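Local structure of cucumber peeling cupredoxin (Cucumis sativus, 1JER) at residues 41-44 against 45-49. The protein probably transfers electrons as a type 1 blue copper protein of the phytocyanin family, its single bound copper changing oxidation state. Residues are numbered along the deposited sequence; the frame is centred on the assembly and turned at random.
Sequences NFPA and NAHNV. With CU (copper (II) ion), chain B.
Phe42 and His47 meet across the loop that joins strands 37-40 and 50-52, their side chains running antiparallel past each other. The packing is CH-pi and apolar: His47 CB sits over the Phe42 ring, 4.3 Å from its centroid and off-centre, while Val49 CG2 meets Phe42 CE1 at 4.0 Å. With CG set between its own backbone N and carbonyl carbon (chi1 48°), Phe42 swings its ring in against the returning chain, bringing CE2 to 3.2 Å from His47 O. Val76 of strand 76-79 also packs on the phenyl group. Nearer the bend, Pro43 CD approaches the imidazole at its edge, 4.2 Å from His47 CD2, and Pro43 CG rests 4.1 Å from Ala46 CB.

One hydrogen bond closes the reversal: Ala46 N donates its N-H to Pro43 O at 3.1 Å, nearly straight at 165°. This is a type II turn, with Asn45 at its third position in the left-handed conformation.

His47 ND1 binds copper at 2.0 Å; Cys90, His95 and Gln100 supply the other ligands. Cut back to an alanine, Phe42 would lose its ring, and His47 CB and Val49 CG2 would probably be left without their shared packing partner. The chemistry implies that a hydrogen-bonded turn and a phenyl ring packed on His47 CB probably help to place one nitrogen ligand of the blue copper site.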
loop_
_atom_site.group_PDB
_atom_site.type_symbol
_atom_site.label_atom_id
_atom_site.label_comp_id
_atom_site.label_asym_id
_atom_site.label_seq_id
_atom_site.Cartn_x
_atom_site.Cartn_y
_atom_site.Cartn_z
ATOM N N ASN A 41 -8.292 -8.592 -0.399
ATOM C CA ASN A 41 -9.349 -8.498 0.632
ATOM C C ASN A 41 -9.663 -9.945 1.102
ATOM O O ASN A 41 -9.903 -10.837 0.294
ATOM C CB ASN A 41 -10.657 -7.998 -0.048
ATOM C CG ASN A 41 -10.537 -6.524 -0.450
ATOM O OD1 ASN A 41 -9.935 -5.718 0.192
ATOM N ND2 ASN A 41 -11.231 -6.230 -1.578
ATOM N N PHE A 42 -9.619 -10.105 2.422
ATOM C CA PHE A 42 -9.937 -11.489 2.926
ATOM C C PHE A 42 -10.374 -11.311 4.389
ATOM O O PHE A 42 -10.083 -10.287 5.012
ATOM C CB PHE A 42 -8.686 -12.314 2.854
ATOM C CG PHE A 42 -7.429 -11.717 3.411
ATOM C CD1 PHE A 42 -6.619 -10.894 2.623
ATOM C CD2 PHE A 42 -7.022 -11.967 4.718
ATOM C CE1 PHE A 42 -5.446 -10.368 3.140
ATOM C CE2 PHE A 42 -5.868 -11.442 5.240
ATOM C CZ PHE A 42 -5.060 -10.613 4.455
ATOM N N PRO A 43 -11.003 -12.339 4.937
ATOM C CA PRO A 43 -11.395 -12.228 6.381
ATOM C C PRO A 43 -10.156 -12.223 7.246
ATOM O O PRO A 43 -9.199 -12.976 7.092
ATOM C CB PRO A 43 -12.253 -13.447 6.599
ATOM C CG PRO A 43 -12.163 -14.304 5.428
ATOM C CD PRO A 43 -11.412 -13.576 4.331
ATOM N N ALA A 44 -10.086 -11.246 8.158
ATOM C CA ALA A 44 -8.893 -11.143 9.010
ATOM C C ALA A 44 -8.503 -12.486 9.587
ATOM O O ALA A 44 -9.305 -13.401 9.796
ATOM C CB ALA A 44 -9.215 -10.142 10.153
ATOM N N ASN A 45 -7.193 -12.671 9.823
ATOM C CA ASN A 45 -6.747 -13.877 10.451
ATOM C C ASN A 45 -6.879 -15.144 9.685
ATOM O O ASN A 45 -6.276 -16.161 10.123
ATOM C CB ASN A 45 -7.355 -14.008 11.864
ATOM C CG ASN A 45 -6.626 -13.186 12.906
ATOM O OD1 ASN A 45 -6.016 -12.152 12.634
ATOM N ND2 ASN A 45 -6.667 -13.645 14.165
ATOM N N ALA A 46 -7.572 -15.215 8.544
ATOM C CA ALA A 46 -7.711 -16.466 7.805
ATOM C C ALA A 46 -6.622 -16.674 6.751
ATOM O O ALA A 46 -6.314 -17.787 6.350
ATOM C CB ALA A 46 -9.067 -16.472 7.070
ATOM N N HIS A 47 -6.081 -15.576 6.227
ATOM C CA HIS A 47 -5.027 -15.792 5.159
ATOM C C HIS A 47 -3.961 -14.720 5.391
ATOM O O HIS A 47 -4.043 -13.903 6.293
ATOM C CB HIS A 47 -5.735 -15.397 3.787
ATOM C CG HIS A 47 -6.831 -16.360 3.464
ATOM N ND1 HIS A 47 -6.569 -17.663 3.101
ATOM C CD2 HIS A 47 -8.194 -16.228 3.516
ATOM C CE1 HIS A 47 -7.732 -18.299 2.898
ATOM N NE2 HIS A 47 -8.715 -17.453 3.133
ATOM N N ASN A 48 -2.991 -14.662 4.477
ATOM C CA ASN A 48 -2.029 -13.557 4.538
ATOM C C ASN A 48 -1.538 -13.338 3.091
ATOM O O ASN A 48 -2.062 -14.019 2.182
ATOM C CB ASN A 48 -0.885 -13.823 5.484
ATOM C CG ASN A 48 -0.128 -15.099 5.170
ATOM O OD1 ASN A 48 0.384 -15.774 6.084
ATOM N ND2 ASN A 48 -0.080 -15.479 3.941
ATOM N N VAL A 49 -0.646 -12.379 2.935
ATOM C CA VAL A 49 -0.102 -12.093 1.607
ATOM C C VAL A 49 1.419 -11.930 1.750
ATOM O O VAL A 49 1.866 -11.117 2.537
ATOM C CB VAL A 49 -0.642 -10.749 1.062
ATOM C CG1 VAL A 49 -0.025 -10.586 -0.363
ATOM C CG2 VAL A 49 -2.164 -10.815 0.935
HETATM CU CU CU B . -4.819 -18.465 2.734
#